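Local structure of hypothetical protein, similar to alpha-acetolactate decarboxylase (Staphylococcus aureus subsp. aureus, 1XV2) at residues 24-28 against 29-33; 49-53 against 54-58; 91-94 against 95-99. The protein is probably an alpha-acetolactate decarboxylase, a zinc-binding enzyme that would convert alpha-acetolactate to acetoin with release of carbon dioxide. All coordinates share one frame; numbering follows the deposited sequence.

Following the chain from the N terminus, the three contacts come in series, each within one continuous run of residues; none nests in or crosses another. Contact 1 turns the short strand 26-27 into helix 28-32. Contact 2 closes the tight hairpin of strands 48-52 and 55-59 in the seven-stranded mixed sheet. These two touch: I28 CG2 lies 3.7 Å from A56 CB, and L31 and L32 pack on the F51 ring, so the helix packs over F51 and A56 of the hairpin. Contact 3 starts helix 95-105 at the end of strand 86-94 in the eight-stranded sheet. It lies across the chain's centre from contact 1, with nearest atoms about 21 Å apart.

Contact 1: 24-28 against 29-33; sequences GTATI and NELLE
T27 and E30 meet where strand 26-27 runs straight into helix 28-32, with T27 as the N-cap and the two CA atoms 5.0 Å apart. The first turns close through L31 N to T27 O and L32 N to I28 O, both 3.0 Å. E30 then reaches back toward the strand: beyond CG its chain is extended (chi2 -178°), and this carries OE1 to T27 N at 2.8 Å. The donor comes from above the carboxylate plane, 36° out of it. This bond is one half of a capping box; the T27 side chain makes no capping bond, and its CG2, rather than its hydroxyl, lies toward the first helical N-H groups. A water donates to E30 OE1 and, weakly, to T25 O, giving this OE1 a second donor. A26 CB touches L31 CD2 at 3.7 Å, a hydrophobic staple between the residue before the cap and the fourth after it. I28 CG2 and L32 CD1 approach to 4.2 Å, the side chains crossing at a slant. T25 and A26 form a classic bulge against V74; A26, I28 and L31 all lean on V74 of strand 73-74, while I28, L31 and L32 pack on F51 of strand 48-52.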
loop_
_atom_site.group_PDB
_atom_site.type_symbol
_atom_site.label_atom_id
_atom_site.label_comp_id
_atom_site.label_asym_id
_atom_site.label_seq_id
_atom_site.Cartn_x
_atom_site.Cartn_y
_atom_site.Cartn_z
ATOM N N GLY A 24 -11.740 7.850 15.280
ATOM C CA GLY A 24 -10.943 6.752 15.799
ATOM C C GLY A 24 -11.573 5.475 15.280
ATOM O O GLY A 24 -12.766 5.255 15.479
ATOM N N THR A 25 -10.793 4.631 14.614
ATOM C CA THR A 25 -11.342 3.402 14.052
ATOM C C THR A 25 -10.682 2.125 14.547
ATOM O O THR A 25 -11.102 1.022 14.195
ATOM C CB THR A 25 -11.255 3.435 12.525
ATOM O OG1 THR A 25 -9.895 3.662 12.135
ATOM C CG2 THR A 25 -12.126 4.550 11.975
ATOM N N ALA A 26 -9.636 2.277 15.350
ATOM C CA ALA A 26 -8.930 1.136 15.917
ATOM C C ALA A 26 -8.530 1.492 17.344
ATOM O O ALA A 26 -8.349 2.663 17.682
ATOM C CB ALA A 26 -7.700 0.800 15.083
ATOM N N THR A 27 -8.393 0.471 18.177
ATOM C CA THR A 27 -8.041 0.654 19.575
ATOM C C THR A 27 -6.532 0.534 19.805
ATOM O O THR A 27 -5.844 -0.179 19.076
ATOM C CB THR A 27 -8.794 -0.400 20.424
ATOM O OG1 THR A 27 -9.879 0.230 21.114
ATOM C CG2 THR A 27 -7.872 -1.080 21.402
ATOM N N ILE A 28 -6.021 1.234 20.815
ATOM C CA ILE A 28 -4.596 1.162 21.137
ATOM C C ILE A 28 -4.214 -0.294 21.390
ATOM O O ILE A 28 -3.205 -0.781 20.879
ATOM C CB ILE A 28 -4.253 1.987 22.401
ATOM C CG1 ILE A 28 -4.246 3.479 22.068
ATOM C CG2 ILE A 28 -2.898 1.552 22.959
ATOM C CD1 ILE A 28 -3.131 3.893 21.112
ATOM N N ASN A 29 -5.033 -0.982 22.183
ATOM C CA ASN A 29 -4.805 -2.386 22.508
ATOM C C ASN A 29 -4.763 -3.249 21.251
ATOM O O ASN A 29 -3.954 -4.171 21.150
ATOM C CB ASN A 29 -5.908 -2.904 23.444
ATOM C CG ASN A 29 -5.770 -2.380 24.867
ATOM O OD1 ASN A 29 -6.688 -2.510 25.676
ATOM N ND2 ASN A 29 -4.619 -1.798 25.181
ATOM N N GLU A 30 -5.638 -2.953 20.294
ATOM C CA GLU A 30 -5.677 -3.717 19.052
ATOM C C GLU A 30 -4.386 -3.509 18.256
ATOM O O GLU A 30 -3.871 -4.439 17.633
ATOM C CB GLU A 30 -6.890 -3.303 18.213
ATOM C CG GLU A 30 -8.211 -3.408 18.968
ATOM C CD GLU A 30 -9.415 -3.041 18.120
ATOM O OE1 GLU A 30 -9.358 -2.021 17.400
ATOM O OE2 GLU A 30 -10.424 -3.772 18.187
ATOM N N LEU A 31 -3.865 -2.287 18.283
ATOM C CA LEU A 31 -2.629 -1.978 17.572
ATOM C C LEU A 31 -1.442 -2.706 18.207
ATOM O O LEU A 31 -0.591 -3.256 17.507
ATOM C CB LEU A 31 -2.380 -0.466 17.581
ATOM C CG LEU A 31 -2.717 0.273 16.284
ATOM C CD1 LEU A 31 -1.714 -0.115 15.205
ATOM C CD2 LEU A 31 -4.131 -0.055 15.843
ATOM N N LEU A 32 -1.395 -2.710 19.535
ATOM C CA LEU A 32 -0.316 -3.364 20.257
ATOM C C LEU A 32 -0.239 -4.853 19.945
ATOM O O LEU A 32 0.801 -5.480 20.140
ATOM C CB LEU A 32 -0.482 -3.143 21.760
ATOM C CG LEU A 32 -0.046 -1.759 22.247
ATOM C CD1 LEU A 32 -0.304 -1.621 23.737
ATOM C CD2 LEU A 32 1.438 -1.570 21.947
ATOM N N GLU A 33 -1.339 -5.419 19.462
ATOM C CA GLU A 33 -1.357 -6.832 19.110
ATOM C C GLU A 33 -0.443 -7.070 17.912
ATOM O O GLU A 33 0.058 -8.179 17.713
ATOM C CB GLU A 33 -2.780 -7.293 18.769
ATOM C CG GLU A 33 -3.717 -7.436 19.964
ATOM C CD GLU A 33 -3.216 -8.445 20.992
ATOM O OE1 GLU A 33 -2.308 -8.098 21.782
ATOM O OE2 GLU A 33 -3.723 -9.591 21.004
HETATM O O HOH W 1 -11.881 -1.281 16.688
#

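Contact 2: 49-53 against 54-58; sequences VIFLD and GKAYH
F51 and A56 meet because F51 CG stands anti to its own carbonyl carbon (chi1 -69°), which brings CD1 and CE1 of the ring to A56 CB, with CE1 at 3.9 Å. Y57, turned likewise (chi1 -59°), extends its ring along the opposite face of the sheet until CE2 approaches L52 CB at 4.1 Å. Both pairs belong to a beta hairpin with a two-residue loop, a type I' turn, whose corners D53 and G54 have the positive phi values this turn requires. I50 with Y57 and L52 with K55 are hydrogen-bonded pairs, each with two N-H to O bonds, among them L52 N to K55 O at 2.9 Å; V49 with H58 and F51 with A56 are non-hydrogen-bonded pairs. V49 CG1 lies over one face of the F51 ring, near the rim. I28, L31 and L32 of helix 28-32 pack on F51, and I28 also on A56. On the side of I50, L52 and Y57, Y57 has a cation-pi contact with R184. V49 O accepts a hydrogen bond from H178 ND1, which would help to orient this zinc ligand. Far from the turn, the side chains of V49 and H58 cross at about a right angle, with V49 CG2 4.1 Å from H58 CD2.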
loop_
_atom_site.group_PDB
_atom_site.type_symbol
_atom_site.label_atom_id
_atom_site.label_comp_id
_atom_site.label_asym_id
_atom_site.label_seq_id
_atom_site.Cartn_x
_atom_site.Cartn_y
_atom_site.Cartn_z
ATOM N N VAL A 49 1.074 9.827 19.295
ATOM C CA VAL A 49 1.218 8.538 19.950
ATOM C C VAL A 49 2.585 7.953 19.619
ATOM O O VAL A 49 3.008 7.961 18.465
ATOM C CB VAL A 49 0.137 7.537 19.485
ATOM C CG1 VAL A 49 0.360 6.184 20.147
ATOM C CG2 VAL A 49 -1.245 8.071 19.827
ATOM N N ILE A 50 3.284 7.468 20.638
ATOM C CA ILE A 50 4.583 6.844 20.432
ATOM C C ILE A 50 4.530 5.445 21.039
ATOM O O ILE A 50 4.312 5.294 22.242
ATOM C CB ILE A 50 5.741 7.612 21.129
ATOM C CG1 ILE A 50 5.767 9.075 20.688
ATOM C CG2 ILE A 50 7.071 6.948 20.793
ATOM C CD1 ILE A 50 4.781 9.959 21.426
ATOM N N PHE A 51 4.699 4.426 20.204
ATOM C CA PHE A 51 4.708 3.051 20.687
ATOM C C PHE A 51 6.167 2.738 20.993
ATOM O O PHE A 51 6.998 2.676 20.087
ATOM C CB PHE A 51 4.173 2.092 19.622
ATOM C CG PHE A 51 2.700 2.246 19.345
ATOM C CD1 PHE A 51 1.763 2.055 20.357
ATOM C CD2 PHE A 51 2.249 2.568 18.069
ATOM C CE1 PHE A 51 0.397 2.183 20.103
ATOM C CE2 PHE A 51 0.883 2.698 17.806
ATOM C CZ PHE A 51 -0.042 2.505 18.825
ATOM N N LEU A 52 6.475 2.559 22.273
ATOM C CA LEU A 52 7.845 2.289 22.690
ATOM C C LEU A 52 7.925 1.160 23.710
ATOM O O LEU A 52 7.333 1.240 24.785
ATOM C CB LEU A 52 8.455 3.563 23.277
ATOM C CG LEU A 52 9.953 3.544 23.572
ATOM C CD1 LEU A 52 10.728 3.301 22.283
ATOM C CD2 LEU A 52 10.357 4.869 24.205
ATOM N N ASP A 53 8.667 0.113 23.365
ATOM C CA ASP A 53 8.834 -1.037 24.241
ATOM C C ASP A 53 7.487 -1.627 24.664
ATOM O O ASP A 53 7.267 -1.909 25.841
ATOM C CB ASP A 53 9.627 -0.644 25.493
ATOM C CG ASP A 53 11.051 -0.212 25.182
ATOM O OD1 ASP A 53 11.778 -0.968 24.504
ATOM O OD2 ASP A 53 11.446 0.884 25.632
ATOM N N GLY A 54 6.587 -1.800 23.701
ATOM C CA GLY A 54 5.282 -2.368 23.995
ATOM C C GLY A 54 4.333 -1.468 24.763
ATOM O O GLY A 54 3.195 -1.852 25.030
ATOM N N LYS A 55 4.789 -0.276 25.127
ATOM C CA LYS A 55 3.947 0.661 25.861
ATOM C C LYS A 55 3.456 1.745 24.905
ATOM O O LYS A 55 4.110 2.039 23.907
ATOM C CB LYS A 55 4.736 1.297 27.009
ATOM C CG LYS A 55 5.535 0.302 27.845
ATOM C CD LYS A 55 4.652 -0.776 28.452
ATOM C CE LYS A 55 3.647 -0.182 29.428
ATOM N NZ LYS A 55 4.312 0.546 30.548
ATOM N N ALA A 56 2.305 2.336 25.209
ATOM C CA ALA A 56 1.744 3.378 24.358
ATOM C C ALA A 56 1.694 4.704 25.101
ATOM O O ALA A 56 1.018 4.826 26.116
ATOM C CB ALA A 56 0.345 2.978 23.900
ATOM N N TYR A 57 2.413 5.696 24.588
ATOM C CA TYR A 57 2.463 7.015 25.208
ATOM C C TYR A 57 1.757 8.075 24.370
ATOM O O TYR A 57 1.647 7.950 23.147
ATOM C CB TYR A 57 3.922 7.427 25.428
ATOM C CG TYR A 57 4.695 6.466 26.300
ATOM C CD1 TYR A 57 4.476 6.414 27.676
ATOM C CD2 TYR A 57 5.616 5.579 25.745
ATOM C CE1 TYR A 57 5.150 5.500 28.478
ATOM C CE2 TYR A 57 6.298 4.659 26.539
ATOM C CZ TYR A 57 6.057 4.626 27.905
ATOM O OH TYR A 57 6.717 3.716 28.699
ATOM N N HIS A 58 1.288 9.126 25.032
ATOM C CA HIS A 58 0.599 10.200 24.337
ATOM C C HIS A 58 1.029 11.584 24.800
ATOM O O HIS A 58 0.999 11.895 25.994
ATOM C CB HIS A 58 -0.914 10.058 24.510
ATOM C CG HIS A 58 -1.705 11.057 23.724
ATOM N ND1 HIS A 58 -2.484 12.025 24.319
ATOM C CD2 HIS A 58 -1.835 11.237 22.388
ATOM C CE1 HIS A 58 -3.062 12.758 23.384
ATOM N NE2 HIS A 58 -2.683 12.300 22.203
#

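Contact 3: 91-94 against 95-99; sequences QQLS and QDDVF
S94 and D97 meet at the N terminus of helix 95-105, where S94 is the N-cap. From CB, which sits beside Q95 N, the S94 side chain turns so that OG lies between its own backbone N and carbonyl carbon (chi1 63°). There OG faces the first turn of the helix and accepts from D97 N at 3.3 Å, with an N-H to O angle of 158°, a fairly straight though long capping bond. The same oxygen also rests against the D97 side chain, 3.4 Å from CB and close to CG.

D97 stands at the third position after the cap, the place where, in a capping box, the carboxylate would accept from S94 N. Here a water completes that return instead: S94 N donates to it at 2.8 Å, and the water donates to D97 OD2. The helix thus keeps one direct half of the box and one bridged half. A carboxylate beside the helix's N-terminal N-H groups would probably be stabilised by them.

The backbone adds V98 N to S94 O at 2.9 Å. Before the cap the chain turns a corner at Q92, and Q92 and L93 form a G1 bulge opposite V195 of strand 187-195. From the bulge, L93 points its CB toward the helix, while Q95 packs on V190, D192 and F193 of that strand. L93 and V98, the residue before the cap and the fourth after it, form a hydrophobic staple in which L93 CB lies 4.0 Å from V98 CG2.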
loop_
_atom_site.group_PDB
_atom_site.type_symbol
_atom_site.label_atom_id
_atom_site.label_comp_id
_atom_site.label_asym_id
_atom_site.label_seq_id
_atom_site.Cartn_x
_atom_site.Cartn_y
_atom_site.Cartn_z
ATOM N N GLN A 91 27.359 10.284 16.366
ATOM C CA GLN A 91 27.641 11.357 17.309
ATOM C C GLN A 91 27.766 12.706 16.619
ATOM O O GLN A 91 28.203 12.787 15.473
ATOM C CB GLN A 91 28.945 11.075 18.060
ATOM C CG GLN A 91 28.973 9.767 18.829
ATOM C CD GLN A 91 30.325 9.518 19.469
ATOM O OE1 GLN A 91 31.347 9.458 18.782
ATOM N NE2 GLN A 91 30.340 9.375 20.790
ATOM N N GLN A 92 27.372 13.758 17.335
ATOM C CA GLN A 92 27.462 15.128 16.838
ATOM C C GLN A 92 27.076 15.282 15.366
ATOM O O GLN A 92 27.910 15.663 14.544
ATOM C CB GLN A 92 28.892 15.641 17.033
ATOM C CG GLN A 92 29.385 15.619 18.470
ATOM C CD GLN A 92 28.597 16.555 19.368
ATOM O OE1 GLN A 92 28.280 17.680 18.982
ATOM N NE2 GLN A 92 28.288 16.100 20.577
ATOM N N LEU A 93 25.818 14.993 15.040
ATOM C CA LEU A 93 25.332 15.107 13.664
ATOM C C LEU A 93 23.942 15.733 13.586
ATOM O O LEU A 93 23.127 15.601 14.505
ATOM C CB LEU A 93 25.289 13.731 12.993
ATOM C CG LEU A 93 26.603 12.973 12.793
ATOM C CD1 LEU A 93 26.309 11.644 12.110
ATOM C CD2 LEU A 93 27.570 13.807 11.953
ATOM N N SER A 94 23.685 16.406 12.469
ATOM C CA SER A 94 22.408 17.062 12.220
ATOM C C SER A 94 21.373 16.034 11.785
ATOM O O SER A 94 21.719 14.896 11.474
ATOM C CB SER A 94 22.566 18.100 11.111
ATOM O OG SER A 94 22.947 17.468 9.902
ATOM N N GLN A 95 20.107 16.442 11.753
ATOM C CA GLN A 95 19.045 15.543 11.333
ATOM C C GLN A 95 19.316 15.039 9.912
ATOM O O GLN A 95 19.274 13.833 9.660
ATOM C CB GLN A 95 17.684 16.250 11.402
ATOM C CG GLN A 95 16.599 15.561 10.593
ATOM C CD GLN A 95 15.204 16.067 10.917
ATOM O OE1 GLN A 95 14.582 15.633 11.887
ATOM N NE2 GLN A 95 14.708 16.995 10.107
ATOM N N ASP A 96 19.606 15.956 8.994
ATOM C CA ASP A 96 19.891 15.579 7.607
ATOM C C ASP A 96 21.017 14.556 7.506
ATOM O O ASP A 96 20.926 13.594 6.737
ATOM C CB ASP A 96 20.285 16.800 6.771
ATOM C CG ASP A 96 19.138 17.757 6.549
ATOM O OD1 ASP A 96 17.978 17.302 6.504
ATOM O OD2 ASP A 96 19.405 18.969 6.402
ATOM N N ASP A 97 22.083 14.776 8.269
ATOM C CA ASP A 97 23.231 13.875 8.248
ATOM C C ASP A 97 22.900 12.522 8.866
ATOM O O ASP A 97 23.461 11.500 8.470
ATOM C CB ASP A 97 24.421 14.506 8.978
ATOM C CG ASP A 97 25.047 15.648 8.195
ATOM O OD1 ASP A 97 24.634 15.873 7.036
ATOM O OD2 ASP A 97 25.960 16.313 8.732
ATOM N N VAL A 98 21.990 12.524 9.839
ATOM C CA VAL A 98 21.578 11.287 10.491
ATOM C C VAL A 98 20.733 10.485 9.516
ATOM O O VAL A 98 20.891 9.273 9.409
ATOM C CB VAL A 98 20.758 11.555 11.778
ATOM C CG1 VAL A 98 20.100 10.261 12.264
ATOM C CG2 VAL A 98 21.668 12.104 12.863
ATOM N N PHE A 99 19.841 11.164 8.797
ATOM C CA PHE A 99 18.995 10.483 7.823
ATOM C C PHE A 99 19.851 9.927 6.685
ATOM O O PHE A 99 19.592 8.838 6.177
ATOM C CB PHE A 99 17.942 11.433 7.243
ATOM C CG PHE A 99 16.807 11.752 8.183
ATOM C CD1 PHE A 99 16.454 10.879 9.206
ATOM C CD2 PHE A 99 16.054 12.910 8.006
ATOM C CE1 PHE A 99 15.363 11.151 10.043
ATOM C CE2 PHE A 99 14.959 13.192 8.835
ATOM C CZ PHE A 99 14.614 12.311 9.854
HETATM O O HOH W 2 26.027 17.225 11.079
#